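Local structure of PA3566 protein (Pseudomonas aeruginosa, 1X7V) at residues L23-E37 against T73-L87. The protein is of unknown function but belongs to the antibiotic biosynthesis monooxygenase family, so it may have oxidoreductase activity. Sequence-based numbering, arbitrary orientation.
Sequences LERELRALVAPSRAE and TEHFLRFSRGNEALL
His75 and Phe79, one turn apart on helix 74-80, pack against Pro33, Leu30 and Leu27 of helix 20-36 in an antiparallel helix-helix contact of the ferredoxin-like (alpha-beta plait) fold. The axes of 23-36 and 74-80 approach to 9.5 Å, at 166° between their N-to-C directions. Phe79 is a knob in a hole formed by Leu23, Glu26, Leu27 and Leu30. Its ring is carried into this hole by a chi1 of 174°, which sets CG opposite the backbone N: Leu27 CD2 lies 3.6 Å from Phe79 CE1, Leu30 CD1 forms an off-centre CH-pi contact with the ring, and Leu23 CD1 approaches the edge. Leu23 and Leu27 also touch Ile13 and Phe55 of the antiparallel sheet, making this apolar centre continuous with the core. Beyond the helix, Leu86 CD1 and Leu87 CD2 close against Leu23.

At the other end the His75 ring is sandwiched: Pro33 CB sits 3.6 Å over the centre of one face, while Thr73 OG1, which hydrogen-bonds to His70 O and accepts the N-cap bond from Phe76 N, lies towards the rim of the opposite one. His75 NE2 donates to Glu37 OE2 at 2.7 Å; the oxygen lies in the ring plane but is met from above the carboxylate plane. His70 ND1 also hydrogen-bonds to Glu37 OE2. Asn83 ND2 bridges Phe79 O at 2.7 Å and Glu26 OE1 at 3.1 Å. Polar bonds thus bracket an apolar centre, and the bond to Glu37 helps fix the rotation of a His75 ring held between Pro33 and Thr73.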
# COMPACT_ATOMS: atom_id res chain seq x y z
N LEU A 23 1.35 -12.90 1.81
CA LEU A 23 1.43 -11.45 1.62
C LEU A 23 0.08 -10.78 1.20
O LEU A 23 -0.29 -9.70 1.71
CB LEU A 23 2.58 -11.14 0.62
CG LEU A 23 2.74 -9.63 0.30
CD1 LEU A 23 3.02 -8.91 1.62
CD2 LEU A 23 3.79 -9.32 -0.79
N GLU A 24 -0.67 -11.40 0.30
CA GLU A 24 -2.00 -10.95 -0.09
C GLU A 24 -2.92 -10.85 1.12
O GLU A 24 -3.65 -9.87 1.23
CB GLU A 24 -2.62 -11.91 -1.10
CG GLU A 24 -4.07 -11.55 -1.51
CD GLU A 24 -4.64 -12.51 -2.57
OE1 GLU A 24 -3.85 -13.02 -3.41
OE2 GLU A 24 -5.88 -12.71 -2.57
N ARG A 25 -2.89 -11.86 2.00
CA ARG A 25 -3.69 -11.88 3.24
C ARG A 25 -3.37 -10.63 4.04
O ARG A 25 -4.25 -9.93 4.49
CB ARG A 25 -3.39 -13.13 4.06
CG ARG A 25 -4.15 -13.18 5.31
CD ARG A 25 -4.10 -14.53 5.94
NE ARG A 25 -2.74 -14.94 6.13
CZ ARG A 25 -2.19 -16.05 5.64
NH1 ARG A 25 -2.89 -16.98 4.96
NH2 ARG A 25 -0.93 -16.25 5.88
N GLU A 26 -2.09 -10.34 4.19
CA GLU A 26 -1.63 -9.22 4.98
C GLU A 26 -1.98 -7.88 4.35
O GLU A 26 -2.42 -6.96 5.07
CB GLU A 26 -0.13 -9.36 5.24
CG GLU A 26 0.22 -10.56 6.13
CD GLU A 26 -0.48 -10.55 7.52
OE1 GLU A 26 -0.13 -9.65 8.32
OE2 GLU A 26 -1.34 -11.45 7.82
N LEU A 27 -1.75 -7.75 3.05
CA LEU A 27 -2.10 -6.51 2.28
C LEU A 27 -3.60 -6.23 2.29
O LEU A 27 -4.05 -5.09 2.42
CB LEU A 27 -1.56 -6.60 0.84
CG LEU A 27 -0.07 -6.59 0.65
CD1 LEU A 27 0.34 -6.90 -0.80
CD2 LEU A 27 0.54 -5.22 1.15
N ARG A 28 -4.42 -7.27 2.19
CA ARG A 28 -5.89 -7.07 2.13
C ARG A 28 -6.39 -6.39 3.45
O ARG A 28 -7.33 -5.55 3.45
CB ARG A 28 -6.60 -8.39 1.91
CG ARG A 28 -6.61 -8.92 0.46
CD ARG A 28 -7.30 -10.29 0.47
NE ARG A 28 -7.49 -10.87 -0.87
CZ ARG A 28 -8.47 -10.57 -1.71
NH1 ARG A 28 -9.42 -9.69 -1.41
NH2 ARG A 28 -8.53 -11.19 -2.88
N ALA A 29 -5.71 -6.68 4.53
CA ALA A 29 -6.08 -6.19 5.86
C ALA A 29 -5.95 -4.70 5.92
O ALA A 29 -6.61 -4.03 6.77
CB ALA A 29 -5.22 -6.80 6.93
N LEU A 30 -5.06 -4.17 5.08
CA LEU A 30 -4.83 -2.70 5.07
C LEU A 30 -5.97 -1.87 4.48
O LEU A 30 -6.10 -0.66 4.76
CB LEU A 30 -3.54 -2.41 4.33
CG LEU A 30 -2.28 -2.86 5.07
CD1 LEU A 30 -1.04 -2.77 4.17
CD2 LEU A 30 -2.07 -1.99 6.24
N VAL A 31 -6.76 -2.48 3.58
CA VAL A 31 -7.56 -1.70 2.68
C VAL A 31 -8.75 -0.97 3.35
O VAL A 31 -8.89 0.25 3.19
CB VAL A 31 -7.96 -2.57 1.44
CG1 VAL A 31 -8.87 -1.77 0.49
CG2 VAL A 31 -6.71 -3.05 0.71
N ALA A 32 -9.62 -1.70 4.05
CA ALA A 32 -10.80 -1.07 4.62
C ALA A 32 -10.39 0.03 5.62
O ALA A 32 -10.93 1.15 5.54
CB ALA A 32 -11.70 -2.08 5.28
N PRO A 33 -9.48 -0.27 6.56
CA PRO A 33 -9.18 0.80 7.51
C PRO A 33 -8.49 1.98 6.85
O PRO A 33 -8.69 3.15 7.28
CB PRO A 33 -8.29 0.12 8.56
CG PRO A 33 -7.81 -1.12 7.92
CD PRO A 33 -8.78 -1.52 6.90
N SER A 34 -7.66 1.73 5.84
CA SER A 34 -6.98 2.84 5.16
C SER A 34 -7.95 3.72 4.38
O SER A 34 -7.85 4.95 4.40
CB SER A 34 -5.85 2.34 4.27
OG SER A 34 -4.81 1.71 4.99
N ARG A 35 -8.93 3.11 3.71
CA ARG A 35 -9.92 3.85 2.93
C ARG A 35 -10.73 4.82 3.83
O ARG A 35 -11.15 5.90 3.37
CB ARG A 35 -10.88 2.88 2.25
CG ARG A 35 -10.35 2.29 0.99
CD ARG A 35 -11.29 1.19 0.47
NE ARG A 35 -10.77 0.68 -0.79
CZ ARG A 35 -11.35 -0.28 -1.49
NH1 ARG A 35 -12.50 -0.78 -1.09
NH2 ARG A 35 -10.80 -0.71 -2.62
N ALA A 36 -10.91 4.45 5.11
CA ALA A 36 -11.69 5.22 6.07
C ALA A 36 -10.93 6.44 6.58
O ALA A 36 -11.54 7.37 7.13
CB ALA A 36 -12.10 4.33 7.23
N GLU A 37 -9.60 6.43 6.44
CA GLU A 37 -8.78 7.50 7.04
C GLU A 37 -9.08 8.87 6.43
O GLU A 37 -9.30 9.00 5.25
CB GLU A 37 -7.31 7.20 6.89
CG GLU A 37 -6.81 6.08 7.72
CD GLU A 37 -5.31 5.89 7.47
OE1 GLU A 37 -4.58 6.88 7.75
OE2 GLU A 37 -4.90 4.80 7.00
N THR A 73 -0.80 4.84 12.02
CA THR A 73 -2.00 4.11 12.39
C THR A 73 -1.60 2.74 12.85
O THR A 73 -0.55 2.23 12.46
CB THR A 73 -3.04 4.00 11.23
OG1 THR A 73 -2.45 3.32 10.12
CG2 THR A 73 -3.49 5.37 10.78
N GLU A 74 -2.52 2.15 13.61
CA GLU A 74 -2.47 0.79 14.12
C GLU A 74 -2.39 -0.24 13.00
O GLU A 74 -1.53 -1.08 13.00
CB GLU A 74 -3.74 0.56 14.92
CG GLU A 74 -3.77 -0.66 15.79
CD GLU A 74 -4.84 -0.59 16.92
OE1 GLU A 74 -4.89 -1.52 17.76
OE2 GLU A 74 -5.63 0.39 16.99
N HIS A 75 -3.29 -0.13 12.02
CA HIS A 75 -3.30 -1.04 10.87
C HIS A 75 -2.01 -1.00 10.07
O HIS A 75 -1.45 -2.05 9.72
CB HIS A 75 -4.57 -0.87 9.97
CG HIS A 75 -4.78 0.50 9.43
ND1 HIS A 75 -5.32 1.52 10.17
CD2 HIS A 75 -4.57 1.01 8.19
CE1 HIS A 75 -5.39 2.62 9.43
NE2 HIS A 75 -4.93 2.34 8.22
N PHE A 76 -1.50 0.20 9.82
CA PHE A 76 -0.30 0.31 9.07
C PHE A 76 0.89 -0.29 9.83
O PHE A 76 1.75 -0.99 9.24
CB PHE A 76 0.01 1.77 8.77
CG PHE A 76 1.27 1.96 7.99
CD1 PHE A 76 1.26 1.88 6.61
CD2 PHE A 76 2.49 2.15 8.65
CE1 PHE A 76 2.43 2.04 5.86
CE2 PHE A 76 3.68 2.29 7.91
CZ PHE A 76 3.65 2.22 6.53
N LEU A 77 0.98 -0.01 11.12
CA LEU A 77 2.10 -0.56 11.90
C LEU A 77 1.97 -2.07 12.11
O LEU A 77 2.99 -2.75 12.16
CB LEU A 77 2.26 0.17 13.21
CG LEU A 77 2.72 1.61 13.06
CD1 LEU A 77 2.73 2.29 14.41
CD2 LEU A 77 4.10 1.77 12.38
N ARG A 78 0.75 -2.60 12.18
CA ARG A 78 0.56 -4.06 12.22
C ARG A 78 1.09 -4.79 10.96
O ARG A 78 1.57 -5.94 11.06
CB ARG A 78 -0.89 -4.44 12.45
CG ARG A 78 -1.32 -4.33 13.91
CD ARG A 78 -2.66 -5.01 14.13
NE ARG A 78 -3.71 -4.36 13.33
CZ ARG A 78 -4.69 -3.59 13.80
NH1 ARG A 78 -4.84 -3.36 15.11
NH2 ARG A 78 -5.54 -3.05 12.95
N PHE A 79 1.02 -4.12 9.82
CA PHE A 79 1.56 -4.69 8.60
C PHE A 79 3.10 -4.79 8.73
O PHE A 79 3.72 -5.83 8.38
CB PHE A 79 1.16 -3.88 7.38
CG PHE A 79 1.82 -4.36 6.16
CD1 PHE A 79 1.32 -5.46 5.49
CD2 PHE A 79 3.03 -3.81 5.74
CE1 PHE A 79 1.95 -5.97 4.38
CE2 PHE A 79 3.68 -4.32 4.64
CZ PHE A 79 3.13 -5.41 3.94
N SER A 80 3.69 -3.73 9.29
CA SER A 80 5.12 -3.66 9.55
C SER A 80 5.61 -4.73 10.52
O SER A 80 6.77 -5.15 10.42
CB SER A 80 5.50 -2.28 10.12
OG SER A 80 4.83 -1.25 9.41
N ARG A 81 4.75 -5.15 11.44
CA ARG A 81 5.15 -6.02 12.54
C ARG A 81 5.13 -7.50 12.20
O ARG A 81 4.14 -8.21 12.41
CB ARG A 81 4.28 -5.78 13.78
CG ARG A 81 4.63 -4.53 14.43
CD ARG A 81 3.61 -4.12 15.46
NE ARG A 81 3.40 -5.17 16.46
CZ ARG A 81 2.43 -5.13 17.36
NH1 ARG A 81 1.57 -4.10 17.39
NH2 ARG A 81 2.29 -6.13 18.23
N GLY A 82 6.27 -7.96 11.72
CA GLY A 82 6.51 -9.37 11.60
C GLY A 82 6.53 -9.84 10.16
O GLY A 82 6.86 -10.98 9.91
N ASN A 83 6.20 -8.98 9.20
CA ASN A 83 6.10 -9.47 7.81
C ASN A 83 7.37 -9.35 6.95
O ASN A 83 7.35 -9.73 5.80
CB ASN A 83 4.90 -8.83 7.12
CG ASN A 83 3.58 -9.24 7.78
OD1 ASN A 83 3.39 -10.41 8.08
ND2 ASN A 83 2.68 -8.26 8.03
N GLU A 84 8.48 -8.89 7.50
CA GLU A 84 9.64 -8.59 6.68
C GLU A 84 10.13 -9.82 5.89
O GLU A 84 10.50 -9.69 4.73
CB GLU A 84 10.76 -8.00 7.54
CG GLU A 84 12.02 -7.65 6.79
CD GLU A 84 13.04 -6.83 7.62
OE1 GLU A 84 13.96 -6.27 7.01
OE2 GLU A 84 12.92 -6.74 8.86
N ALA A 85 10.06 -11.02 6.48
CA ALA A 85 10.49 -12.23 5.77
C ALA A 85 9.58 -12.61 4.60
O ALA A 85 10.00 -13.38 3.72
CB ALA A 85 10.64 -13.41 6.72
N LEU A 86 8.39 -12.04 4.54
CA LEU A 86 7.45 -12.26 3.43
C LEU A 86 7.80 -11.43 2.19
O LEU A 86 7.25 -11.66 1.13
CB LEU A 86 5.99 -11.94 3.83
CG LEU A 86 5.25 -12.71 4.93
CD1 LEU A 86 3.74 -12.39 4.86
CD2 LEU A 86 5.48 -14.19 4.84
N LEU A 87 8.70 -10.46 2.33
CA LEU A 87 8.94 -9.44 1.33
C LEU A 87 10.28 -9.64 0.65
O LEU A 87 11.27 -9.96 1.31
CB LEU A 87 8.99 -8.04 1.98
CG LEU A 87 7.77 -7.53 2.69
CD1 LEU A 87 8.07 -6.28 3.50
CD2 LEU A 87 6.69 -7.25 1.65